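Local coordinates for 3-methyladenine dna-glycosylase (Archaeoglobus fulgidus, PDB 2JHN), which belongs to the HhH-GPD superfamily of base excision DNA repair proteins and joins a TATA-box-binding-protein-like domain to a largely helical one, at residues L14-F19 and D28-G33; T26-V29 and V34-R37; A170-L175 and R183-I188; P237-G242 and K261-A266; R249-G254 and R267-R272. The protein carries 1 engineered substitution. One frame throughout, in Å; residues are numbered along the deposited sequence. Where two conformers were deposited one is given.

Interaction 1 of 5, residues L14-F19 and D28-G33; sequences LKMKFF and DVVESG. With NA (sodium ion), chain F.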
# COMPACT_ATOMS: atom_id res chain seq x y z
N LEU A 14 0.34 12.78 8.63
CA LEU A 14 1.03 11.49 8.80
C LEU A 14 0.57 10.41 7.79
O LEU A 14 1.38 9.66 7.27
CB LEU A 14 0.89 10.97 10.23
CG LEU A 14 1.73 11.67 11.31
CD1 LEU A 14 1.57 10.97 12.66
CD2 LEU A 14 3.21 11.74 10.96
N LYS A 15 -0.74 10.35 7.53
CA LYS A 15 -1.26 9.48 6.45
C LYS A 15 -0.60 9.80 5.11
O LYS A 15 -0.19 8.89 4.40
CB LYS A 15 -2.79 9.58 6.32
CG LYS A 15 -3.58 8.92 7.44
CD LYS A 15 -3.40 7.42 7.49
CE LYS A 15 -4.61 6.77 8.19
NZ LYS A 15 -4.27 5.35 8.33
N MET A 16 -0.47 11.09 4.79
CA MET A 16 0.17 11.51 3.53
C MET A 16 1.69 11.29 3.50
O MET A 16 2.26 11.03 2.44
CB MET A 16 -0.22 12.97 3.20
CG MET A 16 -1.71 13.20 3.01
SD MET A 16 -2.41 12.19 1.67
CE MET A 16 -3.18 10.86 2.60
N LYS A 17 2.34 11.40 4.66
CA LYS A 17 3.78 11.17 4.78
C LYS A 17 4.15 9.75 4.38
O LYS A 17 5.29 9.47 4.01
CB LYS A 17 4.26 11.43 6.20
CG LYS A 17 4.93 12.79 6.43
CD LYS A 17 5.22 13.00 7.92
CE LYS A 17 5.77 11.73 8.55
NZ LYS A 17 7.23 11.66 8.47
N PHE A 18 3.17 8.85 4.46
CA PHE A 18 3.40 7.46 4.09
C PHE A 18 3.79 7.31 2.63
O PHE A 18 4.51 6.38 2.29
CB PHE A 18 2.17 6.59 4.39
CG PHE A 18 2.48 5.13 4.40
CD1 PHE A 18 3.04 4.53 5.53
CD2 PHE A 18 2.18 4.34 3.29
CE1 PHE A 18 3.32 3.17 5.54
CE2 PHE A 18 2.45 2.95 3.29
CZ PHE A 18 3.03 2.38 4.42
N PHE A 19 3.33 8.24 1.78
CA PHE A 19 3.67 8.28 0.37
C PHE A 19 5.11 8.76 0.18
O PHE A 19 5.52 9.78 0.73
CB PHE A 19 2.70 9.18 -0.41
CG PHE A 19 1.28 8.65 -0.47
CD1 PHE A 19 0.97 7.55 -1.29
CD2 PHE A 19 0.28 9.21 0.29
CE1 PHE A 19 -0.33 7.05 -1.37
CE2 PHE A 19 -1.05 8.70 0.24
CZ PHE A 19 -1.34 7.62 -0.60
N ASP A 28 -0.82 7.77 -7.36
CA ASP A 28 -1.34 8.77 -6.42
C ASP A 28 -0.53 10.06 -6.54
O ASP A 28 0.71 10.01 -6.65
CB ASP A 28 -1.23 8.30 -4.96
CG ASP A 28 -1.77 6.90 -4.76
OD1 ASP A 28 -2.77 6.80 -4.02
OD2 ASP A 28 -1.19 5.94 -5.34
N VAL A 29 -1.24 11.17 -6.45
CA VAL A 29 -0.63 12.50 -6.32
C VAL A 29 -1.15 13.17 -5.05
O VAL A 29 -2.36 13.16 -4.79
CB VAL A 29 -0.92 13.41 -7.57
CG1 VAL A 29 -0.37 14.83 -7.36
CG2 VAL A 29 -0.26 12.83 -8.81
N VAL A 30 -0.23 13.72 -4.28
CA VAL A 30 -0.58 14.48 -3.10
C VAL A 30 0.04 15.87 -3.27
O VAL A 30 1.26 16.02 -3.41
CB VAL A 30 -0.07 13.80 -1.82
CG1 VAL A 30 -0.48 14.63 -0.60
CG2 VAL A 30 -0.65 12.37 -1.71
N GLU A 31 -0.82 16.87 -3.33
CA GLU A 31 -0.37 18.26 -3.58
C GLU A 31 -1.10 19.13 -2.59
O GLU A 31 -2.32 19.13 -2.56
CB GLU A 31 -0.68 18.70 -5.00
CG GLU A 31 0.22 18.08 -6.10
CD GLU A 31 -0.16 18.49 -7.54
OE1 GLU A 31 -1.22 19.14 -7.76
OE2 GLU A 31 0.61 18.15 -8.45
N SER A 32 -0.33 19.85 -1.77
CA SER A 32 -0.87 20.70 -0.69
C SER A 32 -1.88 19.98 0.18
O SER A 32 -2.97 20.50 0.46
CB SER A 32 -1.42 22.02 -1.23
OG SER A 32 -0.40 22.75 -1.89
N GLY A 33 -1.53 18.76 0.57
CA GLY A 33 -2.36 17.98 1.49
C GLY A 33 -3.65 17.44 0.90
O GLY A 33 -4.53 17.01 1.64
NA NA F . 2.83 10.03 -5.80
O HOH W 1 2.64 9.13 -3.91
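Met16, on helix 12-17, is the first residue of segment 14-19 to meet the edge strand 29-31, and it does so through sulfur: SD of Met16 lies 3.8 Å from CG2 and 3.9 Å from CG1 of Val30. Bends at chi2 (-59°) and chi3 fold the end of the chain over, bringing SD against both valine methyls and placing Met16 CE at the edge of the Phe19 ring, in its plane. Phe19 follows in the loop and reaches two partners with opposite sides of its ring outline. Its CD2 packs 3.9 Å from Val30 CG2, while Phe19 CE1 approaches Asp28 OD1 at 3.6 Å, with ring and carboxylate planes 38° apart. The backbone O of Asp28 binds the sodium ion at 2.3 Å; water 1 and atoms of Leu21, Leu24 and Thr26 complete the site. In the TATA-box-binding-protein-like domain, the helix thus meets the sheet edge by apolar packing, ring and thioether both resting on the methyls of Val30, while Trp12 NE1 of the same helix bonds to Gly33 O. Phe19 CE1 lies beside OD1, an oxygen already hydrogen-bonded to Trp35 and Tyr79, so apolar packing and anchoring of the acid are separate tasks.

Interaction 2 of 5, residues T26-V29 and V34-R37; sequences TPDV and VWRR. With NA (sodium ion), chain F.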
# COMPACT_ATOMS: atom_id res chain seq x y z
N THR A 26 2.03 8.09 -8.96
CA THR A 26 2.55 6.74 -8.76
C THR A 26 1.52 5.57 -8.58
O THR A 26 1.94 4.50 -8.18
CB THR A 26 3.53 6.71 -7.54
OG1 THR A 26 2.87 7.28 -6.41
CG2 THR A 26 4.85 7.49 -7.81
N PRO A 27 0.22 5.73 -8.92
CA PRO A 27 -0.49 6.82 -9.60
C PRO A 27 -0.93 7.96 -8.68
O PRO A 27 -1.38 9.00 -9.19
CB PRO A 27 -1.73 6.12 -10.16
CG PRO A 27 -2.02 5.06 -9.12
CD PRO A 27 -0.69 4.59 -8.63
N ASP A 28 -0.82 7.77 -7.36
CA ASP A 28 -1.34 8.77 -6.42
C ASP A 28 -0.53 10.06 -6.54
O ASP A 28 0.71 10.01 -6.65
CB ASP A 28 -1.23 8.30 -4.96
CG ASP A 28 -1.77 6.90 -4.76
OD1 ASP A 28 -2.77 6.80 -4.02
OD2 ASP A 28 -1.19 5.94 -5.34
N VAL A 29 -1.24 11.17 -6.45
CA VAL A 29 -0.63 12.50 -6.32
C VAL A 29 -1.15 13.17 -5.05
O VAL A 29 -2.36 13.16 -4.79
CB VAL A 29 -0.92 13.41 -7.57
CG1 VAL A 29 -0.37 14.83 -7.36
CG2 VAL A 29 -0.26 12.83 -8.81
N VAL A 34 -3.79 17.51 -0.43
CA VAL A 34 -4.94 16.93 -1.10
C VAL A 34 -4.46 15.73 -1.90
O VAL A 34 -3.60 15.87 -2.76
CB VAL A 34 -5.65 17.95 -2.04
CG1 VAL A 34 -6.79 17.30 -2.72
CG2 VAL A 34 -6.13 19.19 -1.24
N TRP A 35 -5.03 14.57 -1.59
CA TRP A 35 -4.72 13.31 -2.27
C TRP A 35 -5.65 13.11 -3.47
O TRP A 35 -6.85 13.39 -3.37
CB TRP A 35 -4.92 12.15 -1.28
CG TRP A 35 -4.87 10.76 -1.87
CD1 TRP A 35 -3.77 9.96 -1.99
CD2 TRP A 35 -5.97 10.01 -2.39
NE1 TRP A 35 -4.12 8.76 -2.57
CE2 TRP A 35 -5.46 8.76 -2.83
CE3 TRP A 35 -7.34 10.29 -2.57
CZ2 TRP A 35 -6.26 7.78 -3.40
CZ3 TRP A 35 -8.15 9.29 -3.16
CH2 TRP A 35 -7.61 8.05 -3.56
N ARG A 36 -5.11 12.59 -4.58
CA ARG A 36 -5.98 12.23 -5.69
C ARG A 36 -5.44 11.13 -6.58
O ARG A 36 -4.22 10.92 -6.68
CB ARG A 36 -6.33 13.45 -6.57
CG ARG A 36 -5.22 13.94 -7.44
CD ARG A 36 -5.61 15.32 -8.08
NE ARG A 36 -4.70 15.60 -9.18
CZ ARG A 36 -3.58 16.30 -9.09
NH1 ARG A 36 -3.21 16.85 -7.94
NH2 ARG A 36 -2.82 16.46 -10.16
N ARG A 37 -6.38 10.44 -7.22
CA ARG A 37 -6.07 9.47 -8.28
C ARG A 37 -7.31 9.16 -9.09
O ARG A 37 -8.43 9.51 -8.70
CB ARG A 37 -5.45 8.17 -7.73
CG ARG A 37 -6.36 7.28 -6.94
CD ARG A 37 -5.53 6.07 -6.43
NE ARG A 37 -5.50 4.95 -7.38
CZ ARG A 37 -4.67 3.91 -7.30
NH1 ARG A 37 -3.75 3.83 -6.33
NH2 ARG A 37 -4.73 2.95 -8.21
NA NA F . 2.83 10.03 -5.80
O HOH W 2 -3.38 11.02 -9.50
O HOH W 1 2.64 9.13 -3.91
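Val29 and Arg36 are paired across an antiparallel β-hairpin, the edge of the sheet in the TATA-box-binding-protein-like domain. As a hydrogen-bonded pair they exchange two bonds, Val29 N to Arg36 O at 3.0 Å and Arg36 N to Val29 O at 2.8 Å. Their side chains lie alongside one another and point the same way, which sets Val29 CG1 over one face of the Arg36 guanidinium, 3.5 Å from its NH1. Lys157 O and Glu31 hold the polar end of this arginine.

Trp35 turns to the other face of the sheet. Its NE1 donates to Asp28 OD1 over 2.8 Å at 149°, meeting the anti lone pair of OD1, which lies slightly out of the indole plane; Tyr79 OH is a further partner of the same oxygen. Beyond it, the other carboxylate oxygen, OD2 of Asp28, makes a long salt bridge of 3.5 Å with Arg37 NH1, the carboxylate and guanidinium standing nearly perpendicular (83°).

A bend at chi3 (-88°) folds the Arg37 guanidinium back over Pro27, whose CG sits above the centre of the flat group, 3.4 Å from Arg37 CZ. Glu120 is the stronger ionic partner of Arg37. The proline is joined to Thr26 by a cis peptide, and Thr26 OG1 turns to the sodium ion, 2.8 Å away. Where direct strand pairing stops, water 2 bridges the gap, donating to Pro27 O and Arg36 O at 2.9 Å each.

Interaction 3 of 5, residues A170-L175 and R183-I188; sequences AGVEGL and RKAELI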
# COMPACT_ATOMS: atom_id res chain seq x y z
N ALA A 170 0.67 -3.22 -23.55
CA ALA A 170 2.05 -2.76 -23.38
C ALA A 170 3.03 -3.88 -23.71
O ALA A 170 4.06 -3.65 -24.35
CB ALA A 170 2.29 -2.26 -21.91
N GLY A 171 2.70 -5.10 -23.27
CA GLY A 171 3.54 -6.29 -23.49
C GLY A 171 4.85 -6.26 -22.74
O GLY A 171 5.19 -5.28 -22.08
N VAL A 172 5.60 -7.36 -22.84
CA VAL A 172 6.93 -7.40 -22.21
C VAL A 172 7.80 -6.22 -22.66
O VAL A 172 8.41 -5.54 -21.84
CB VAL A 172 7.68 -8.75 -22.48
CG1 VAL A 172 9.17 -8.65 -22.11
CG2 VAL A 172 7.00 -9.89 -21.72
N GLU A 173 7.88 -5.97 -23.96
CA GLU A 173 8.79 -4.93 -24.44
C GLU A 173 8.41 -3.51 -24.00
O GLU A 173 9.29 -2.69 -23.77
CB GLU A 173 8.94 -4.97 -25.98
CG GLU A 173 9.83 -6.12 -26.47
CD GLU A 173 11.21 -6.12 -25.82
OE1 GLU A 173 11.87 -5.05 -25.70
OE2 GLU A 173 11.64 -7.24 -25.42
N GLY A 174 7.12 -3.23 -23.91
CA GLY A 174 6.65 -1.90 -23.48
C GLY A 174 7.03 -1.62 -22.03
O GLY A 174 7.44 -0.52 -21.68
N LEU A 175 6.90 -2.65 -21.18
CA LEU A 175 7.34 -2.57 -19.78
C LEU A 175 8.86 -2.43 -19.68
O LEU A 175 9.33 -1.64 -18.87
CB LEU A 175 6.84 -3.78 -18.96
CG LEU A 175 5.31 -3.97 -18.90
CD1 LEU A 175 4.95 -5.13 -17.97
CD2 LEU A 175 4.57 -2.71 -18.49
N ARG A 183 12.57 -10.22 -16.92
CA ARG A 183 11.80 -11.21 -16.14
C ARG A 183 10.63 -10.58 -15.41
O ARG A 183 9.54 -11.15 -15.40
CB ARG A 183 12.68 -12.01 -15.16
CG ARG A 183 11.96 -13.24 -14.56
CD ARG A 183 11.47 -14.18 -15.67
NE ARG A 183 10.10 -14.73 -15.55
CZ ARG A 183 9.44 -15.00 -14.43
NH1 ARG A 183 9.97 -14.76 -13.23
NH2 ARG A 183 8.21 -15.51 -14.50
N LYS A 184 10.86 -9.41 -14.80
CA LYS A 184 9.78 -8.64 -14.11
C LYS A 184 8.65 -8.35 -15.11
O LYS A 184 7.48 -8.68 -14.87
CB LYS A 184 10.31 -7.34 -13.48
CG LYS A 184 10.93 -7.48 -12.06
CD LYS A 184 11.51 -6.17 -11.56
CE LYS A 184 12.27 -6.38 -10.25
NZ LYS A 184 12.78 -5.09 -9.73
N ALA A 185 9.00 -7.75 -16.25
CA ALA A 185 8.04 -7.52 -17.33
C ALA A 185 7.30 -8.78 -17.72
O ALA A 185 6.09 -8.78 -17.85
CB ALA A 185 8.75 -6.89 -18.56
N GLU A 186 8.04 -9.87 -17.86
CA GLU A 186 7.46 -11.16 -18.17
C GLU A 186 6.46 -11.66 -17.12
O GLU A 186 5.39 -12.14 -17.45
CB GLU A 186 8.59 -12.18 -18.34
CG GLU A 186 9.28 -12.08 -19.67
CD GLU A 186 10.22 -13.23 -19.94
OE1 GLU A 186 10.68 -13.87 -18.97
OE2 GLU A 186 10.49 -13.50 -21.14
N LEU A 187 6.81 -11.50 -15.84
CA LEU A 187 5.95 -11.96 -14.75
C LEU A 187 4.67 -11.10 -14.63
O LEU A 187 3.58 -11.63 -14.44
CB LEU A 187 6.75 -11.99 -13.45
CG LEU A 187 6.11 -12.59 -12.20
CD1 LEU A 187 5.56 -14.00 -12.47
CD2 LEU A 187 7.11 -12.58 -11.04
N ILE A 188 4.82 -9.78 -14.76
CA ILE A 188 3.67 -8.87 -14.71
C ILE A 188 2.68 -9.18 -15.85
O ILE A 188 1.48 -9.27 -15.63
CB ILE A 188 4.12 -7.38 -14.65
CG1 ILE A 188 4.82 -7.13 -13.30
CG2 ILE A 188 2.91 -6.44 -14.89
CD1 ILE A 188 5.51 -5.80 -13.17
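Ala185 is the small residue on which this helix pair closes. Its CB sits 3.6 Å from the carbonyl O of Val172, 3.7 Å from Leu175 CB and 4.0 Å from Val172 CG1, a methyl facing backbone and side chain together. On one flank of this point Val172 CG2 rests on the aliphatic part of Glu186, 3.8 Å from its CG. On the other, Leu175 CD1 reaches CG2 of Ile188 at 3.9 Å; with chi2 at -176° this methyl is carried straight on from CA, far enough to meet the next turn of the partner helix.

What positions these groups is the close approach of the backbones. The short helical segments run nearly antiparallel, at 155°, with axes 8.4 Å apart, and the CA atoms of Val172 and Ala185 are separated by only 5.0 Å. Helix 164-177 is kinked here, Gly171 having positive phi. The carboxylate of Glu186 is steered outward by salt bridges to Arg183 and Arg182, so the part of Glu186 that meets Val172 is CG and the backbone CA.

The two helices form an α-α hairpin in the HhH-GPD part of the protein. Leu180, in the connecting loop, closes one end by touching both Leu175 and Ile188. Helix 118-127 covers Ile188 through Ile126 and Ile127, while helix 133-147 packs Ile143 against Leu175 and Phe147 against Ala170.

Interaction 4 of 5, residues P237-G242 and K261-A266; sequences PADDLG and KVREIA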
# COMPACT_ATOMS: atom_id res chain seq x y z
N PRO A 237 5.36 -10.13 6.94
CA PRO A 237 6.47 -10.41 6.00
C PRO A 237 7.87 -10.23 6.61
O PRO A 237 8.57 -9.23 6.36
CB PRO A 237 6.23 -9.42 4.86
CG PRO A 237 5.60 -8.22 5.56
CD PRO A 237 4.79 -8.78 6.73
N ALA A 238 8.28 -11.24 7.36
CA ALA A 238 9.49 -11.15 8.20
C ALA A 238 10.81 -11.15 7.41
O ALA A 238 11.85 -10.69 7.92
CB ALA A 238 9.45 -12.29 9.24
N ASP A 239 10.79 -11.66 6.17
CA ASP A 239 11.98 -11.60 5.30
C ASP A 239 12.29 -10.18 4.81
O ASP A 239 13.38 -9.92 4.32
CB ASP A 239 11.88 -12.57 4.11
CG ASP A 239 11.77 -14.01 4.54
OD1 ASP A 239 12.78 -14.56 5.05
OD2 ASP A 239 10.65 -14.58 4.41
N ASP A 240 11.33 -9.26 4.92
CA ASP A 240 11.55 -7.91 4.43
C ASP A 240 12.73 -7.28 5.22
O ASP A 240 12.72 -7.27 6.46
CB ASP A 240 10.25 -7.07 4.54
CG ASP A 240 10.36 -5.72 3.84
OD1 ASP A 240 9.88 -5.60 2.69
OD2 ASP A 240 10.96 -4.80 4.44
N LEU A 241 13.74 -6.79 4.51
CA LEU A 241 14.94 -6.22 5.17
C LEU A 241 14.66 -4.97 6.01
O LEU A 241 15.23 -4.80 7.08
CB LEU A 241 16.04 -5.93 4.15
CG LEU A 241 16.93 -7.17 4.07
CD1 LEU A 241 16.75 -7.92 2.76
CD2 LEU A 241 18.37 -6.74 4.28
N GLY A 242 13.77 -4.11 5.53
CA GLY A 242 13.29 -2.99 6.33
C GLY A 242 12.58 -3.41 7.60
O GLY A 242 12.78 -2.80 8.66
N LYS A 261 13.52 -15.09 13.84
CA LYS A 261 13.44 -14.41 15.14
C LYS A 261 12.40 -13.27 15.10
O LYS A 261 11.62 -13.06 16.05
CB LYS A 261 14.82 -13.85 15.52
CG LYS A 261 14.89 -13.32 16.95
CD LYS A 261 14.84 -14.49 17.94
CE LYS A 261 14.43 -14.05 19.33
NZ LYS A 261 14.59 -15.19 20.29
N VAL A 262 12.40 -12.53 13.99
CA VAL A 262 11.40 -11.48 13.77
C VAL A 262 9.99 -12.06 13.74
O VAL A 262 9.08 -11.51 14.35
CB VAL A 262 11.70 -10.67 12.52
CG1 VAL A 262 10.52 -9.75 12.15
CG2 VAL A 262 12.97 -9.87 12.71
N ARG A 263 9.80 -13.17 13.02
CA ARG A 263 8.53 -13.89 13.06
C ARG A 263 8.07 -14.28 14.45
O ARG A 263 6.88 -14.23 14.76
CB ARG A 263 8.61 -15.16 12.19
CG ARG A 263 7.79 -15.07 10.96
CD ARG A 263 7.99 -16.25 10.07
NE ARG A 263 7.95 -15.77 8.70
CZ ARG A 263 9.00 -15.67 7.90
NH1 ARG A 263 10.21 -16.05 8.30
NH2 ARG A 263 8.83 -15.19 6.67
N GLU A 264 9.04 -14.70 15.27
CA GLU A 264 8.78 -15.12 16.64
C GLU A 264 8.29 -13.93 17.47
O GLU A 264 7.27 -14.04 18.15
CB GLU A 264 10.05 -15.77 17.22
CG GLU A 264 9.98 -16.25 18.66
CD GLU A 264 11.35 -16.29 19.34
OE1 GLU A 264 12.35 -16.71 18.71
OE2 GLU A 264 11.42 -15.90 20.53
N ILE A 265 8.99 -12.80 17.37
CA ILE A 265 8.57 -11.51 17.96
C ILE A 265 7.15 -11.08 17.56
O ILE A 265 6.33 -10.73 18.41
CB ILE A 265 9.60 -10.36 17.67
CG1 ILE A 265 10.68 -10.34 18.74
CG2 ILE A 265 8.90 -8.97 17.64
CD1 ILE A 265 10.13 -10.19 20.19
N ALA A 266 6.88 -11.09 16.25
CA ALA A 266 5.53 -10.75 15.78
C ALA A 266 4.45 -11.64 16.37
O ALA A 266 3.39 -11.16 16.78
CB ALA A 266 5.49 -10.78 14.25
O HOH W 3 12.08 -16.77 6.28
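Ala238 and Asp239 are the central residues of a type I β-turn, closed by Asp240 N to Pro237 O, that brings Ala238 CA within 5.7 Å of Arg263 CA on helix 259-270. The turn leads directly into helix 241-251, with Asp240 as its N-cap. From the turn the methyl of Ala238 points at the partner helix, meeting Val262 CG1 at 4.0 Å and lying over the centre of one face of the Arg263 guanidinium, 3.7 Å from CZ. Bent at chi3 (-143°), the arginine curls around this methyl, and its NH2 donates to Asp239 OD2 over 3.0 Å at 158° in a salt bridge. The oxygen lies in the guanidinium plane, yet the donor reaches it from well above the carboxylate plane (52°). Water 3 adds a second link, donating to Asp239 OD1 at 2.6 Å and accepting from Arg263 NH1 at 2.8 Å. Arg263 therefore divides its chemistry by direction: a face takes the apolar methyl, NH2 and NH1 at the rim take Asp239 and water 3, and Glu224 of helix 220-229 is a further salt-bridge partner of NH2. This dual use fastens the turn before helix 241-251 to helix 259-270.

Interaction 5 of 5, residues R249-G254 and R267-R272; sequences RLYFNG and RERFGR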
# COMPACT_ATOMS: atom_id res chain seq x y z
N ARG A 249 16.05 -2.90 15.80
CA ARG A 249 16.27 -1.60 16.44
C ARG A 249 15.35 -1.38 17.65
O ARG A 249 15.79 -0.86 18.69
CB ARG A 249 16.13 -0.46 15.43
CG ARG A 249 16.74 0.85 15.88
CD ARG A 249 17.37 1.62 14.73
NE ARG A 249 18.14 2.75 15.24
CZ ARG A 249 17.63 3.95 15.51
NH1 ARG A 249 16.34 4.17 15.30
NH2 ARG A 249 18.40 4.92 15.97
N LEU A 250 14.10 -1.81 17.53
CA LEU A 250 13.13 -1.70 18.61
C LEU A 250 13.38 -2.61 19.80
O LEU A 250 13.27 -2.18 20.94
CB LEU A 250 11.71 -1.96 18.09
CG LEU A 250 10.97 -0.78 17.49
CD1 LEU A 250 9.65 -1.29 16.94
CD2 LEU A 250 10.73 0.32 18.53
N TYR A 251 13.71 -3.88 19.52
CA TYR A 251 13.68 -4.91 20.54
C TYR A 251 15.03 -5.54 20.86
O TYR A 251 15.15 -6.29 21.85
CB TYR A 251 12.70 -6.02 20.13
CG TYR A 251 11.24 -5.65 20.25
CD1 TYR A 251 10.58 -5.64 21.49
CD2 TYR A 251 10.50 -5.32 19.11
CE1 TYR A 251 9.22 -5.30 21.59
CE2 TYR A 251 9.14 -4.98 19.20
CZ TYR A 251 8.51 -4.97 20.43
OH TYR A 251 7.17 -4.64 20.53
N PHE A 252 16.01 -5.32 20.00
CA PHE A 252 17.29 -6.03 20.10
C PHE A 252 18.44 -5.04 20.06
O PHE A 252 19.56 -5.40 19.69
CB PHE A 252 17.43 -7.08 18.98
CG PHE A 252 16.45 -8.23 19.10
CD1 PHE A 252 16.79 -9.39 19.78
CD2 PHE A 252 15.17 -8.13 18.53
CE1 PHE A 252 15.89 -10.45 19.89
CE2 PHE A 252 14.26 -9.18 18.64
CZ PHE A 252 14.62 -10.35 19.32
N ASN A 253 18.15 -3.80 20.44
CA ASN A 253 19.13 -2.71 20.48
C ASN A 253 20.01 -2.59 19.23
O ASN A 253 21.22 -2.34 19.32
CB ASN A 253 19.99 -2.81 21.76
CG ASN A 253 20.51 -1.47 22.22
OD1 ASN A 253 19.73 -0.55 22.51
ND2 ASN A 253 21.83 -1.34 22.31
N GLY A 254 19.41 -2.78 18.06
CA GLY A 254 20.11 -2.59 16.80
C GLY A 254 20.93 -3.77 16.32
O GLY A 254 21.51 -3.71 15.24
N ARG A 267 4.71 -12.96 16.43
CA ARG A 267 3.78 -13.88 17.05
C ARG A 267 3.54 -13.53 18.51
O ARG A 267 2.40 -13.48 18.95
CB ARG A 267 4.28 -15.33 16.95
CG ARG A 267 3.82 -16.08 15.72
CD ARG A 267 4.10 -17.59 15.83
NE ARG A 267 5.49 -17.89 16.21
CZ ARG A 267 6.52 -18.00 15.36
NH1 ARG A 267 6.35 -17.85 14.05
NH2 ARG A 267 7.72 -18.27 15.84
N GLU A 268 4.62 -13.26 19.24
CA GLU A 268 4.54 -12.99 20.68
C GLU A 268 3.97 -11.61 21.04
O GLU A 268 3.22 -11.48 22.02
CB GLU A 268 5.92 -13.20 21.34
CG GLU A 268 6.45 -14.65 21.25
CD GLU A 268 7.91 -14.83 21.71
OE1 GLU A 268 8.70 -13.87 21.64
OE2 GLU A 268 8.25 -15.94 22.15
N ARG A 269 4.32 -10.59 20.25
CA ARG A 269 4.02 -9.21 20.61
C ARG A 269 3.00 -8.47 19.75
O ARG A 269 2.40 -7.48 20.21
CB ARG A 269 5.34 -8.41 20.64
CG ARG A 269 6.29 -8.89 21.73
CD ARG A 269 7.51 -8.05 21.83
NE ARG A 269 8.36 -8.41 22.97
CZ ARG A 269 8.38 -7.79 24.16
NH1 ARG A 269 7.58 -6.76 24.43
NH2 ARG A 269 9.20 -8.23 25.10
N PHE A 270 2.82 -8.92 18.50
CA PHE A 270 1.98 -8.14 17.56
C PHE A 270 0.56 -8.71 17.38
O PHE A 270 -0.39 -7.95 17.17
CB PHE A 270 2.64 -7.93 16.19
CG PHE A 270 4.03 -7.32 16.24
CD1 PHE A 270 4.53 -6.65 17.37
CD2 PHE A 270 4.83 -7.39 15.11
CE1 PHE A 270 5.83 -6.10 17.36
CE2 PHE A 270 6.13 -6.86 15.09
CZ PHE A 270 6.63 -6.19 16.22
N GLY A 271 0.45 -10.04 17.48
CA GLY A 271 -0.84 -10.73 17.43
C GLY A 271 -1.75 -10.26 16.31
O GLY A 271 -1.29 -10.12 15.16
N ARG A 272 -3.01 -9.99 16.64
CA ARG A 272 -4.03 -9.69 15.62
C ARG A 272 -3.76 -8.34 14.92
O ARG A 272 -4.38 -8.00 13.92
CB ARG A 272 -5.44 -9.71 16.23
CG ARG A 272 -5.75 -8.63 17.26
CD ARG A 272 -6.81 -9.16 18.26
NE ARG A 272 -7.21 -8.18 19.26
CZ ARG A 272 -6.61 -7.99 20.44
NH1 ARG A 272 -5.55 -8.70 20.79
NH2 ARG A 272 -7.09 -7.06 21.27
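Tyr251, Arg269 and Phe270 bring three flat groups together, none of them stacked in parallel. One face of the Arg269 guanidinium carries Tyr251 CD1, displaced toward the rim, with the tyrosine ring tilted 43° from the guanidinium plane. The Phe270 ring uses its edge: Tyr251 OH lies in that ring's plane, 3.7 Å from Phe270 CE1, and Tyr251 CE2 is 3.9 Å from the same carbon. Phe270 also meets Phe236 edge-to-face.

The closest approach belongs to the arginine's aliphatic part. CD of Arg269 meets Tyr251 CE1 at 3.2 Å, a tight contact, and stands 3.5 Å from Tyr251 CZ; NE of Arg269 is 3.5 Å from Tyr251 CE1 as well. The extended chain (chi2 -175°) runs past the tyrosine in the opposite direction, presenting CD and then NE and the guanidinium.

These long side chains span a wide separation, since the CA atoms of Tyr251 and Arg269 are 10.6 Å apart. They join the C-terminal ends of helices 241-251 and 259-270 in the helical part of the protein, where the second helix widens into a π-type turn before Gly271. From helix 96-104, Leu98 touches both Tyr251 and Phe270.

Asp95 binds Arg269 NH1 in a salt bridge and makes a weak hydrogen bond with Tyr251 OH. The arginine thus meets the ring with CD and with the face of its guanidinium, while both residues share one acid, whose negative charge probably helps keep the guanidinium beside the ring.

The five contacts fall into three places. Interactions 1 and 2 share Asp28 and Val29, lie 8 Å apart between centres and touch directly, Phe19 CZ meeting Trp35 NE1 at 3.6 Å; both reach the same sodium ion. Interactions 4 and 5 use the same two helices, with centres 9 Å apart, and Ile265 of interaction 4 packs on Phe252 and Phe270 of interaction 5. Interaction 3 stands alone, its centre about 24 Å from that of interaction 2 and 38 Å from that of interaction 5. The mercuribenzoic acid bound at Lys142, Arg146 and Cys178 lies nearer interaction 3: about 8 Å from the Leu175 side chain and about 12 Å from that of Pro27 in interaction 2.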